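Local coordinates for protein F420-dependent methylenetetrahydromethanopterin dehydrogenase (Methanopyrus kandleri, PDB 1QV9) that catalyses the reversible, coenzyme F420-dependent reduction of methenyl-tetrahydromethanopterin to methylene-tetrahydromethanopterin in methanogenesis from carbon dioxide, at residues I7-G12 and D66-G71; N74-G79 and G102-D107; K82-L87 and D107-Q112; Y92-I97 and Q112-I117. All blocks are in the same frame, centred on the assembly; numbering follows the deposited sequence. Where two conformers were deposited one is given.

The four contacts illustrate how an alpha/beta domain is assembled. Contacts 1 and 4 belong to one parallel sheet, with centres about 10 Å apart, and are joined where strands 67-71 and 94-99 adjoin: Y70 O and I97 N lie 2.8 Å apart, a probable hydrogen bond. Contacts 2 and 3, about 9 Å apart between centres, both pair helix 78-88 with helix 106-111, the first at their N-terminal approaches and the second along their sides; R84 ties them together, its NE 2.8 Å from P75 O. Contact 3 sits about 8 Å from contact 4, centre to centre, with M109 O 3.0 Å from L114 N. The Q112 and L114 side chains lie about 7 and 8 Å from a bound magnesium ion.

Contact 1 of 4, residues I7-G12 and D66-G71; sequences IFIKCG and DFIVYG
I7, F8, I9 and K10 run beside I68, V69, Y70 and G71 as neighbouring parallel strands in the central sheet of the alpha/beta domain, their axes 4.7 Å apart. Backbone bonds alternate between the strands; I9 N to V69 O is the shortest at 2.7 Å, and I9 O in turn accepts from G71 N. On the face carrying F8 and V69, the two side chains lie side by side and point the same way, with the ring's CD2 3.6 Å from V69 CB; helix 153-169 packs on V69, while F35 meets the F8 ring edge-to-face. The other face is also packed. I9 splits its branches there: CD1 reaches I68 CG2, whereas CG2, anti to the backbone N, meets Y70 CD2 at 3.8 Å, the two side chains crossing at about a right angle beneath helices 46-63 and 78-88.

Beyond K10 the pairing slackens. C11 N still reaches G71 O, but the bond is weak at 3.4 Å, and a water donates to both G71 O and G12 O. K10 itself is partly exposed and hardly touches the second strand; its NZ forms a salt bridge with D21. At this end the Y70 ring extends along C11, whose SG makes an oblique sulfur-aromatic contact, and a second water bridges C11 O and Y70 OH, 2.8 Å from the hydroxyl.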
loop_
_atom_site.group_PDB
_atom_site.type_symbol
_atom_site.label_atom_id
_atom_site.label_comp_id
_atom_site.label_asym_id
_atom_site.label_seq_id
_atom_site.Cartn_x
_atom_site.Cartn_y
_atom_site.Cartn_z
ATOM N N ILE A 7 -21.440 -1.504 37.070
ATOM C CA ILE A 7 -20.083 -1.926 37.425
ATOM C C ILE A 7 -19.668 -2.870 36.313
ATOM O O ILE A 7 -20.464 -3.696 35.871
ATOM C CB ILE A 7 -20.034 -2.702 38.760
ATOM C CG1 ILE A 7 -20.474 -1.800 39.921
ATOM C CG2 ILE A 7 -18.581 -3.233 39.028
ATOM C CD1 ILE A 7 -20.579 -2.528 41.258
ATOM N N PHE A 8 -18.433 -2.733 35.844
ATOM C CA PHE A 8 -17.885 -3.606 34.804
ATOM C C PHE A 8 -16.789 -4.432 35.452
ATOM O O PHE A 8 -15.958 -3.882 36.167
ATOM C CB PHE A 8 -17.282 -2.787 33.656
ATOM C CG PHE A 8 -18.320 -2.089 32.821
ATOM C CD1 PHE A 8 -18.844 -0.855 33.213
ATOM C CD2 PHE A 8 -18.771 -2.674 31.631
ATOM C CE1 PHE A 8 -19.809 -0.196 32.424
ATOM C CE2 PHE A 8 -19.746 -2.011 30.823
ATOM C CZ PHE A 8 -20.256 -0.767 31.233
ATOM N N ILE A 9 -16.775 -5.743 35.211
ATOM C CA ILE A 9 -15.735 -6.610 35.788
ATOM C C ILE A 9 -14.929 -7.155 34.623
ATOM O O ILE A 9 -15.504 -7.703 33.677
ATOM C CB ILE A 9 -16.362 -7.779 36.570
ATOM C CG1 ILE A 9 -17.364 -7.256 37.592
ATOM C CG2 ILE A 9 -15.272 -8.618 37.234
ATOM C CD1 ILE A 9 -18.233 -8.393 38.217
ATOM N N LYS A 10 -13.595 -7.032 34.687
ATOM C CA LYS A 10 -12.736 -7.463 33.587
ATOM C C LYS A 10 -11.699 -8.464 34.076
ATOM O O LYS A 10 -10.827 -8.119 34.891
ATOM C CB LYS A 10 -11.997 -6.250 32.949
ATOM C CG LYS A 10 -12.926 -5.164 32.417
ATOM C CD LYS A 10 -12.188 -4.053 31.672
ATOM C CE LYS A 10 -13.192 -2.972 31.232
ATOM N NZ LYS A 10 -12.611 -2.034 30.234
ATOM N N CYS A 11 -11.807 -9.705 33.594
ATOM C CA CYS A 11 -10.866 -10.773 33.934
ATOM C C CYS A 11 -10.435 -11.433 32.638
ATOM O O CYS A 11 -11.287 -11.945 31.878
ATOM C CB CYS A 11 -11.520 -11.797 34.859
ATOM S SG CYS A 11 -12.053 -11.135 36.455
ATOM N N GLY A 12 -9.127 -11.472 32.370
ATOM C CA GLY A 12 -8.668 -12.008 31.104
ATOM C C GLY A 12 -8.819 -10.870 30.105
ATOM O O GLY A 12 -9.250 -9.784 30.498
ATOM N N ASP A 66 -27.349 -0.389 38.622
ATOM C CA ASP A 66 -28.572 -0.837 37.959
ATOM C C ASP A 66 -28.277 -2.165 37.255
ATOM O O ASP A 66 -29.144 -3.000 37.096
ATOM C CB ASP A 66 -29.012 0.249 36.999
ATOM C CG ASP A 66 -29.370 1.517 37.728
ATOM O OD1 ASP A 66 -28.838 2.596 37.383
ATOM O OD2 ASP A 66 -30.198 1.426 38.677
ATOM N N PHE A 67 -27.032 -2.356 36.828
ATOM C CA PHE A 67 -26.654 -3.626 36.215
ATOM C C PHE A 67 -25.143 -3.800 36.346
ATOM O O PHE A 67 -24.426 -2.833 36.643
ATOM C CB PHE A 67 -27.099 -3.735 34.731
ATOM C CG PHE A 67 -26.532 -2.674 33.804
ATOM C CD1 PHE A 67 -25.378 -2.906 33.066
ATOM C CD2 PHE A 67 -27.188 -1.470 33.614
ATOM C CE1 PHE A 67 -24.894 -1.986 32.163
ATOM C CE2 PHE A 67 -26.711 -0.518 32.701
ATOM C CZ PHE A 67 -25.549 -0.773 31.961
ATOM N N ILE A 68 -24.700 -5.046 36.206
ATOM C CA ILE A 68 -23.278 -5.419 36.291
ATOM C C ILE A 68 -22.910 -6.169 35.018
ATOM O O ILE A 68 -23.708 -6.955 34.512
ATOM C CB ILE A 68 -23.034 -6.302 37.505
ATOM C CG1 ILE A 68 -23.361 -5.493 38.760
ATOM C CG2 ILE A 68 -21.561 -6.761 37.558
ATOM C CD1 ILE A 68 -23.231 -6.224 40.075
ATOM N N VAL A 69 -21.716 -5.906 34.486
ATOM C CA VAL A 69 -21.261 -6.556 33.271
ATOM C C VAL A 69 -19.975 -7.278 33.573
ATOM O O VAL A 69 -19.095 -6.740 34.235
ATOM C CB VAL A 69 -20.997 -5.520 32.122
ATOM C CG1 VAL A 69 -20.589 -6.253 30.849
ATOM C CG2 VAL A 69 -22.224 -4.646 31.898
ATOM N N TYR A 70 -19.877 -8.532 33.160
ATOM C CA TYR A 70 -18.625 -9.279 33.324
ATOM C C TYR A 70 -18.139 -9.539 31.904
ATOM O O TYR A 70 -18.888 -10.066 31.080
ATOM C CB TYR A 70 -18.856 -10.604 34.032
ATOM C CG TYR A 70 -17.633 -11.496 34.022
ATOM C CD1 TYR A 70 -17.367 -12.368 32.955
ATOM C CD2 TYR A 70 -16.687 -11.401 35.055
ATOM C CE1 TYR A 70 -16.178 -13.126 32.903
ATOM C CE2 TYR A 70 -15.501 -12.161 35.006
ATOM C CZ TYR A 70 -15.258 -13.008 33.943
ATOM O OH TYR A 70 -14.112 -13.803 33.941
ATOM N N GLY A 71 -16.898 -9.159 31.609
ATOM C CA GLY A 71 -16.363 -9.367 30.265
ATOM C C GLY A 71 -15.001 -10.061 30.313
ATOM O O GLY A 71 -14.162 -9.738 31.166
HETATM O O HOH W 1 -12.950 -14.231 31.404
HETATM O O HOH W 2 -11.681 -8.628 30.201
#

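Contact 2 of 4, residues N74-G79 and G102-D107; sequences NPAAPG and GLKVKD
P75 lays its ring over G102, with CD 3.6 Å from G102 CA and CG and CB close behind. The lack of a side chain on G102 lets the two backbones come within 4.7 Å, CA to CA. Next to this pair, V105 spreads its two methyls over the turn: CG1 meets A76 CB at 3.7 Å, while CG2 faces P75, lying 3.9 Å from its carbonyl carbon. V105 is the N-cap residue of helix 106-111, and the type I turn N74-A77 leads into helix 78-88, so the contact joins the approaches to two helices on the same side of the sheet.

The turn is braced from within. N74 OD1 accepts from A76 N at 2.9 Å, forming an Asx turn in which the donor lies well above the carbonyl plane, and A77 N bonds to N74 O. K104, bent at its third torsion (chi3 -75°), brings CE near A76 CB and leaves NZ 4.0 Å from N74 OD1, too long for a hydrogen bond. With N74 OD1 and N74 O engaged within the turn and N74 N donating to D99, no hydrogen bond links the two segments: their cohesion is apolar, between P75, A76, G102 and V105.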
loop_
_atom_site.group_PDB
_atom_site.type_symbol
_atom_site.label_atom_id
_atom_site.label_comp_id
_atom_site.label_asym_id
_atom_site.label_seq_id
_atom_site.Cartn_x
_atom_site.Cartn_y
_atom_site.Cartn_z
ATOM N N ASN A 74 -13.967 -16.752 27.003
ATOM C CA ASN A 74 -14.641 -18.017 27.307
ATOM C C ASN A 74 -15.543 -18.182 28.529
ATOM O O ASN A 74 -15.136 -18.683 29.554
ATOM C CB ASN A 74 -13.582 -19.117 27.331
ATOM C CG ASN A 74 -14.185 -20.499 27.220
ATOM O OD1 ASN A 74 -15.415 -20.664 27.205
ATOM N ND2 ASN A 74 -13.326 -21.501 27.130
ATOM N N PRO A 75 -16.795 -17.756 28.419
ATOM C CA PRO A 75 -17.761 -17.875 29.508
ATOM C C PRO A 75 -17.910 -19.317 30.028
ATOM O O PRO A 75 -18.417 -19.523 31.112
ATOM C CB PRO A 75 -19.057 -17.392 28.861
ATOM C CG PRO A 75 -18.559 -16.345 27.895
ATOM C CD PRO A 75 -17.315 -16.910 27.321
ATOM N N ALA A 76 -17.455 -20.295 29.242
ATOM C CA ALA A 76 -17.583 -21.701 29.654
ATOM C C ALA A 76 -16.411 -22.235 30.474
ATOM O O ALA A 76 -16.508 -23.315 31.058
ATOM C CB ALA A 76 -17.807 -22.587 28.429
ATOM N N ALA A 77 -15.315 -21.476 30.539
ATOM C CA ALA A 77 -14.129 -21.869 31.301
ATOM C C ALA A 77 -14.416 -21.825 32.812
ATOM O O ALA A 77 -15.371 -21.175 33.263
ATOM C CB ALA A 77 -12.928 -20.946 30.941
ATOM N N PRO A 78 -13.581 -22.489 33.627
ATOM C CA PRO A 78 -13.792 -22.515 35.086
ATOM C C PRO A 78 -13.925 -21.162 35.786
ATOM O O PRO A 78 -14.848 -20.971 36.590
ATOM C CB PRO A 78 -12.583 -23.295 35.608
ATOM C CG PRO A 78 -12.258 -24.193 34.471
ATOM C CD PRO A 78 -12.387 -23.275 33.267
ATOM N N GLY A 79 -13.000 -20.235 35.505
ATOM C CA GLY A 79 -13.096 -18.918 36.131
ATOM C C GLY A 79 -14.393 -18.201 35.793
ATOM O O GLY A 79 -15.183 -17.837 36.683
ATOM N N GLY A 102 -18.218 -19.161 24.320
ATOM C CA GLY A 102 -19.351 -18.978 25.201
ATOM C C GLY A 102 -20.635 -19.601 24.648
ATOM O O GLY A 102 -21.577 -19.806 25.423
ATOM N N LEU A 103 -20.698 -19.880 23.339
ATOM C CA LEU A 103 -21.911 -20.482 22.755
ATOM C C LEU A 103 -22.276 -21.772 23.458
ATOM O O LEU A 103 -23.454 -22.131 23.540
ATOM C CB LEU A 103 -21.722 -20.757 21.265
ATOM C CG LEU A 103 -21.775 -19.478 20.435
ATOM C CD1 LEU A 103 -21.251 -19.767 19.023
ATOM C CD2 LEU A 103 -23.197 -18.937 20.406
ATOM N N LYS A 104 -21.259 -22.470 23.939
ATOM C CA LYS A 104 -21.455 -23.730 24.666
ATOM C C LYS A 104 -22.331 -23.585 25.916
ATOM O O LYS A 104 -22.983 -24.549 26.336
ATOM C CB LYS A 104 -20.099 -24.297 25.088
ATOM C CG LYS A 104 -19.249 -24.812 23.934
ATOM C CD LYS A 104 -17.837 -25.156 24.378
ATOM C CE LYS A 104 -17.011 -23.883 24.593
ATOM N NZ LYS A 104 -15.746 -24.143 25.291
ATOM N N VAL A 105 -22.352 -22.405 26.532
ATOM C CA VAL A 105 -23.146 -22.217 27.743
ATOM C C VAL A 105 -24.282 -21.209 27.607
ATOM O O VAL A 105 -24.758 -20.629 28.576
ATOM C CB VAL A 105 -22.233 -21.868 28.961
ATOM C CG1 VAL A 105 -21.357 -23.055 29.290
ATOM C CG2 VAL A 105 -21.328 -20.657 28.643
ATOM N N LYS A 106 -24.734 -21.022 26.378
ATOM C CA LYS A 106 -25.818 -20.115 26.112
ATOM C C LYS A 106 -27.058 -20.558 26.907
ATOM O O LYS A 106 -27.730 -19.740 27.539
ATOM C CB LYS A 106 -26.115 -20.132 24.602
ATOM C CG LYS A 106 -26.940 -18.976 24.107
ATOM C CD LYS A 106 -27.057 -18.978 22.564
ATOM C CE LYS A 106 -28.128 -19.950 22.075
ATOM N NZ LYS A 106 -29.480 -19.719 22.675
ATOM N N ASP A 107 -27.367 -21.852 26.857
ATOM C CA ASP A 107 -28.553 -22.314 27.573
ATOM C C ASP A 107 -28.390 -22.116 29.081
ATOM O O ASP A 107 -29.330 -21.700 29.752
ATOM C CB ASP A 107 -28.847 -23.793 27.250
ATOM C CG ASP A 107 -29.375 -23.987 25.837
ATOM O OD1 ASP A 107 -29.995 -23.054 25.283
ATOM O OD2 ASP A 107 -29.178 -25.085 25.287
#

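Contact 3 of 4, residues K82-L87 and D107-Q112; sequences KAREML and DEMEEQ
Helices 78-88 and 106-111 lie side by side on one face of the parallel sheet, and R84 spans the gap between them. Its CB already touches the Q112 amide, and its chain, bent at the third torsion, carries the guanidinium across to the second helix. NH2 does most of the bonding. It donates to Q112 OE1 at 2.9 Å, a bent bond with an N-H...O angle of 133°, and to E108 OE1 at 3.1 Å, a straighter one at 159° that forms the salt bridge. The carboxylate oxygen lies in the guanidinium plane at its edge, yet the nitrogen approaches from above the carboxylate plane, the two flat groups being turned 45° apart. NH1 adds a longer, weak bond to the same OE1. The amide of Q112 is more steeply turned against the guanidinium and its oxygen sits a little out of that plane.

On the sheet side, the selenomethionine M109 crosses R84 at about a right angle, with its CG 3.6 Å from R84 CD. I96 of strand 94-99 lies against both R84 and M109, so the arginine's aliphatic part is packed on apolar neighbours while its charged end meets acceptors.

The remaining guanidinium nitrogen, NE, donates to P75 O, and NH1 has a weak bond to S81 OG. A buried arginine is thereby supplied with acceptors of several kinds: a carboxylate, a side-chain amide, a backbone carbonyl and, weakly, a hydroxyl; the negative charge of E108 would be expected to stabilise its positive charge, although E108 itself is exposed.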
loop_
_atom_site.group_PDB
_atom_site.type_symbol
_atom_site.label_atom_id
_atom_site.label_comp_id
_atom_site.label_asym_id
_atom_site.label_seq_id
_atom_site.Cartn_x
_atom_site.Cartn_y
_atom_site.Cartn_z
ATOM N N LYS A 82 -17.517 -19.441 37.346
ATOM C CA LYS A 82 -17.674 -19.022 38.722
ATOM C C LYS A 82 -18.315 -17.620 38.770
ATOM O O LYS A 82 -19.196 -17.365 39.582
ATOM C CB LYS A 82 -16.304 -19.035 39.408
ATOM C CG LYS A 82 -16.327 -18.708 40.891
ATOM C CD LYS A 82 -17.251 -19.635 41.700
ATOM C CE LYS A 82 -17.100 -19.378 43.202
ATOM N NZ LYS A 82 -18.038 -20.208 44.014
ATOM N N ALA A 83 -17.872 -16.713 37.900
ATOM C CA ALA A 83 -18.475 -15.392 37.873
ATOM C C ALA A 83 -19.963 -15.520 37.516
ATOM O O ALA A 83 -20.793 -14.778 38.068
ATOM C CB ALA A 83 -17.805 -14.509 36.831
ATOM N N ARG A 84 -20.279 -16.389 36.556
ATOM C CA ARG A 84 -21.674 -16.571 36.160
ATOM C C ARG A 84 -22.501 -17.050 37.332
ATOM O O ARG A 84 -23.553 -16.505 37.590
ATOM C CB ARG A 84 -21.785 -17.521 34.969
ATOM C CG ARG A 84 -21.311 -16.882 33.669
ATOM C CD ARG A 84 -21.639 -17.733 32.462
ATOM N NE ARG A 84 -20.872 -18.976 32.410
ATOM C CZ ARG A 84 -21.411 -20.183 32.535
ATOM N NH1 ARG A 84 -20.630 -21.256 32.475
ATOM N NH2 ARG A 84 -22.728 -20.315 32.718
ATOM N N GLU A 85 -22.001 -18.028 38.081
ATOM C CA GLU A 85 -22.736 -18.513 39.247
ATOM C C GLU A 85 -22.988 -17.401 40.267
ATOM O O GLU A 85 -24.110 -17.214 40.758
ATOM C CB GLU A 85 -21.954 -19.596 39.953
ATOM C CG GLU A 85 -21.784 -20.875 39.216
ATOM C CD GLU A 85 -21.092 -21.913 40.099
ATOM O OE1 GLU A 85 -21.551 -22.112 41.254
ATOM O OE2 GLU A 85 -20.095 -22.519 39.642
HETATM N N MSE A 86 -21.930 -16.663 40.591
HETATM C CA MSE A 86 -22.039 -15.586 41.558
HETATM C C MSE A 86 -22.983 -14.475 41.126
HETATM O O MSE A 86 -23.772 -13.995 41.927
HETATM C CB MSE A 86 -20.641 -15.033 41.861
HETATM C CG MSE A 86 -19.664 -16.128 42.308
HETATM SE SE MSE A 86 -17.836 -15.502 42.493
HETATM C CE MSE A 86 -18.081 -14.229 43.977
ATOM N N LEU A 87 -22.899 -14.053 39.866
ATOM C CA LEU A 87 -23.768 -12.999 39.379
ATOM C C LEU A 87 -25.207 -13.471 39.266
ATOM O O LEU A 87 -26.136 -12.702 39.536
ATOM C CB LEU A 87 -23.260 -12.471 38.025
ATOM C CG LEU A 87 -21.922 -11.730 38.195
ATOM C CD1 LEU A 87 -21.349 -11.395 36.819
ATOM C CD2 LEU A 87 -22.109 -10.459 39.038
ATOM N N ASP A 107 -27.367 -21.852 26.857
ATOM C CA ASP A 107 -28.553 -22.314 27.573
ATOM C C ASP A 107 -28.390 -22.116 29.081
ATOM O O ASP A 107 -29.330 -21.700 29.752
ATOM C CB ASP A 107 -28.847 -23.793 27.250
ATOM C CG ASP A 107 -29.375 -23.987 25.837
ATOM O OD1 ASP A 107 -29.995 -23.054 25.283
ATOM O OD2 ASP A 107 -29.178 -25.085 25.287
ATOM N N GLU A 108 -27.196 -22.407 29.605
ATOM C CA GLU A 108 -26.927 -22.206 31.026
ATOM C C GLU A 108 -27.147 -20.755 31.400
ATOM O O GLU A 108 -27.755 -20.459 32.417
ATOM C CB GLU A 108 -25.476 -22.556 31.392
ATOM C CG GLU A 108 -25.180 -24.014 31.603
ATOM C CD GLU A 108 -23.774 -24.254 32.173
ATOM O OE1 GLU A 108 -23.255 -23.399 32.946
ATOM O OE2 GLU A 108 -23.194 -25.318 31.853
HETATM N N MSE A 109 -26.641 -19.831 30.587
HETATM C CA MSE A 109 -26.821 -18.431 30.938
HETATM C C MSE A 109 -28.264 -18.004 30.942
HETATM O O MSE A 109 -28.678 -17.241 31.808
HETATM C CB MSE A 109 -26.016 -17.511 30.004
HETATM C CG MSE A 109 -24.523 -17.609 30.243
HETATM SE SE MSE A 109 -23.443 -16.356 29.208
HETATM C CE MSE A 109 -23.628 -17.206 27.437
ATOM N N GLU A 110 -29.041 -18.490 29.976
ATOM C CA GLU A 110 -30.450 -18.093 29.938
ATOM C C GLU A 110 -31.149 -18.621 31.191
ATOM O O GLU A 110 -31.950 -17.928 31.790
ATOM C CB GLU A 110 -31.116 -18.595 28.653
ATOM C CG GLU A 110 -30.446 -17.986 27.412
ATOM C CD GLU A 110 -31.059 -18.409 26.093
ATOM O OE1 GLU A 110 -32.001 -19.229 26.102
ATOM O OE2 GLU A 110 -30.587 -17.929 25.038
ATOM N N GLU A 111 -30.797 -19.827 31.606
ATOM C CA GLU A 111 -31.380 -20.403 32.820
ATOM C C GLU A 111 -30.931 -19.600 34.055
ATOM O O GLU A 111 -31.669 -19.485 35.024
ATOM C CB GLU A 111 -30.943 -21.860 32.978
ATOM C CG GLU A 111 -31.602 -22.559 34.170
ATOM C CD GLU A 111 -31.099 -23.980 34.377
ATOM O OE1 GLU A 111 -31.082 -24.759 33.394
ATOM O OE2 GLU A 111 -30.728 -24.321 35.525
ATOM N N GLN A 112 -29.727 -19.023 33.988
ATOM C CA GLN A 112 -29.165 -18.237 35.081
ATOM C C GLN A 112 -29.732 -16.839 35.095
ATOM O O GLN A 112 -29.397 -16.051 35.970
ATOM C CB GLN A 112 -27.615 -18.172 34.973
ATOM C CG GLN A 112 -26.914 -19.469 35.296
ATOM C CD GLN A 112 -25.414 -19.437 34.979
ATOM O OE1 GLN A 112 -25.012 -18.983 33.916
ATOM N NE2 GLN A 112 -24.595 -19.963 35.886
#

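Contact 4 of 4, residues Y92-I97 and Q112-I117; sequences YPAVII and QGLGYI
A94-I97 and G115-I117 lie on strands 94-99 and 115-119, the parallel strands of a beta-alpha-beta crossover whose connecting helix is 106-111. Three backbone bonds of 2.9 Å join them: G115 N donates to A94 O, I96 N to G115 O and I117 N to I96 O. I96 thus uses both its N-H and its C=O toward this neighbour, while V95 and I97 make their backbone bonds to I68, Y70 and G72 on the other side of the strand.

Ahead of the regular pairing a water takes over. It accepts from A94 N at 3.0 Å and donates to G113 O, linking the start of one strand to the turn that leads into the other. That turn is a Schellman motif closing helix 106-111, with G113 at positive phi. Further along, Y116 OH is hydrogen-bonded to E110 OE2 in the same helix; CG of Y116 stands between the backbone N and the carbonyl carbon (chi1 53°), and the ring leads away from strand 94-99.

Apolar contacts line both faces. A94 CB rests on L114 CD2 at 3.6 Å, and the other methyl of L114 meets I96 CG1 on the face covered by helix 78-88. G115 has no side chain beside V95, whose CG1 lies over the glycine's carbonyl group. On the face toward helix 153-169, I97 and I117 run side by side, with I97 CD1 pressed unusually tightly against I117 CB at 3.4 Å.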
loop_
_atom_site.group_PDB
_atom_site.type_symbol
_atom_site.label_atom_id
_atom_site.label_comp_id
_atom_site.label_asym_id
_atom_site.label_seq_id
_atom_site.Cartn_x
_atom_site.Cartn_y
_atom_site.Cartn_z
ATOM N N TYR A 92 -28.534 -8.294 41.244
ATOM C CA TYR A 92 -28.221 -7.354 40.183
ATOM C C TYR A 92 -28.298 -7.894 38.766
ATOM O O TYR A 92 -27.630 -8.867 38.462
ATOM C CB TYR A 92 -26.786 -6.810 40.367
ATOM C CG TYR A 92 -26.572 -6.215 41.704
ATOM C CD1 TYR A 92 -27.076 -4.956 42.000
ATOM C CD2 TYR A 92 -25.903 -6.926 42.685
ATOM C CE1 TYR A 92 -26.918 -4.406 43.275
ATOM C CE2 TYR A 92 -25.734 -6.396 43.950
ATOM C CZ TYR A 92 -26.248 -5.141 44.228
ATOM O OH TYR A 92 -26.080 -4.595 45.489
ATOM N N PRO A 93 -29.113 -7.262 37.884
ATOM C CA PRO A 93 -29.231 -7.712 36.479
ATOM C C PRO A 93 -27.809 -7.716 35.936
ATOM O O PRO A 93 -27.057 -6.762 36.173
ATOM C CB PRO A 93 -30.077 -6.627 35.838
ATOM C CG PRO A 93 -31.001 -6.228 36.981
ATOM C CD PRO A 93 -30.001 -6.112 38.142
ATOM N N ALA A 94 -27.444 -8.775 35.223
ATOM C CA ALA A 94 -26.068 -8.899 34.725
ATOM C C ALA A 94 -25.992 -9.377 33.281
ATOM O O ALA A 94 -26.864 -10.125 32.805
ATOM C CB ALA A 94 -25.297 -9.871 35.635
ATOM N N VAL A 95 -24.900 -8.997 32.619
ATOM C CA VAL A 95 -24.645 -9.331 31.227
ATOM C C VAL A 95 -23.235 -9.862 31.121
ATOM O O VAL A 95 -22.319 -9.315 31.754
ATOM C CB VAL A 95 -24.733 -8.063 30.322
ATOM C CG1 VAL A 95 -24.399 -8.423 28.842
ATOM C CG2 VAL A 95 -26.134 -7.442 30.433
ATOM N N ILE A 96 -23.068 -10.935 30.360
ATOM C CA ILE A 96 -21.770 -11.541 30.132
ATOM C C ILE A 96 -21.289 -11.177 28.728
ATOM O O ILE A 96 -21.998 -11.419 27.746
ATOM C CB ILE A 96 -21.874 -13.109 30.213
ATOM C CG1 ILE A 96 -22.449 -13.551 31.566
ATOM C CG2 ILE A 96 -20.515 -13.761 30.023
ATOM C CD1 ILE A 96 -21.685 -13.065 32.772
ATOM N N ILE A 97 -20.089 -10.609 28.623
ATOM C CA ILE A 97 -19.501 -10.309 27.315
ATOM C C ILE A 97 -18.458 -11.380 27.129
ATOM O O ILE A 97 -17.609 -11.566 28.000
ATOM C CB ILE A 97 -18.823 -8.889 27.307
ATOM C CG1 ILE A 97 -19.879 -7.758 27.354
ATOM C CG2 ILE A 97 -17.871 -8.788 26.125
ATOM C CD1 ILE A 97 -21.224 -8.053 26.787
ATOM N N GLN A 112 -29.727 -19.023 33.988
ATOM C CA GLN A 112 -29.165 -18.237 35.081
ATOM C C GLN A 112 -29.732 -16.839 35.095
ATOM O O GLN A 112 -29.397 -16.051 35.970
ATOM C CB GLN A 112 -27.615 -18.172 34.973
ATOM C CG GLN A 112 -26.914 -19.469 35.296
ATOM C CD GLN A 112 -25.414 -19.437 34.979
ATOM O OE1 GLN A 112 -25.012 -18.983 33.916
ATOM N NE2 GLN A 112 -24.595 -19.963 35.886
ATOM N N GLY A 113 -30.559 -16.512 34.098
ATOM C CA GLY A 113 -31.173 -15.207 34.052
ATOM C C GLY A 113 -30.188 -14.130 33.648
ATOM O O GLY A 113 -30.401 -12.960 33.936
ATOM N N LEU A 114 -29.140 -14.544 32.946
ATOM C CA LEU A 114 -28.103 -13.603 32.521
ATOM C C LEU A 114 -28.215 -13.205 31.063
ATOM O O LEU A 114 -28.613 -14.017 30.235
ATOM C CB LEU A 114 -26.726 -14.253 32.714
ATOM C CG LEU A 114 -26.324 -14.621 34.137
ATOM C CD1 LEU A 114 -25.065 -15.521 34.082
ATOM C CD2 LEU A 114 -26.086 -13.368 34.971
ATOM N N GLY A 115 -27.912 -11.934 30.764
ATOM C CA GLY A 115 -27.854 -11.508 29.382
ATOM C C GLY A 115 -26.453 -11.849 28.856
ATOM O O GLY A 115 -25.534 -12.225 29.628
ATOM N N TYR A 116 -26.284 -11.776 27.542
ATOM C CA TYR A 116 -24.956 -12.042 26.965
ATOM C C TYR A 116 -24.756 -11.387 25.621
ATOM O O TYR A 116 -25.703 -11.138 24.892
ATOM C CB TYR A 116 -24.662 -13.556 26.795
ATOM C CG TYR A 116 -25.695 -14.366 26.024
ATOM C CD1 TYR A 116 -26.691 -15.050 26.716
ATOM C CD2 TYR A 116 -25.711 -14.401 24.633
ATOM C CE1 TYR A 116 -27.689 -15.753 26.034
ATOM C CE2 TYR A 116 -26.717 -15.098 23.939
ATOM C CZ TYR A 116 -27.692 -15.766 24.660
ATOM O OH TYR A 116 -28.684 -16.462 23.995
ATOM N N ILE A 117 -23.497 -11.064 25.318
ATOM C CA ILE A 117 -23.159 -10.561 23.999
ATOM C C ILE A 117 -21.914 -11.373 23.694
ATOM O O ILE A 117 -20.873 -11.216 24.350
ATOM C CB ILE A 117 -22.814 -9.058 23.953
ATOM C CG1 ILE A 117 -24.034 -8.264 24.434
ATOM C CG2 ILE A 117 -22.452 -8.661 22.502
ATOM C CD1 ILE A 117 -23.822 -6.727 24.515
HETATM O O HOH W 3 -29.423 -11.053 35.625
#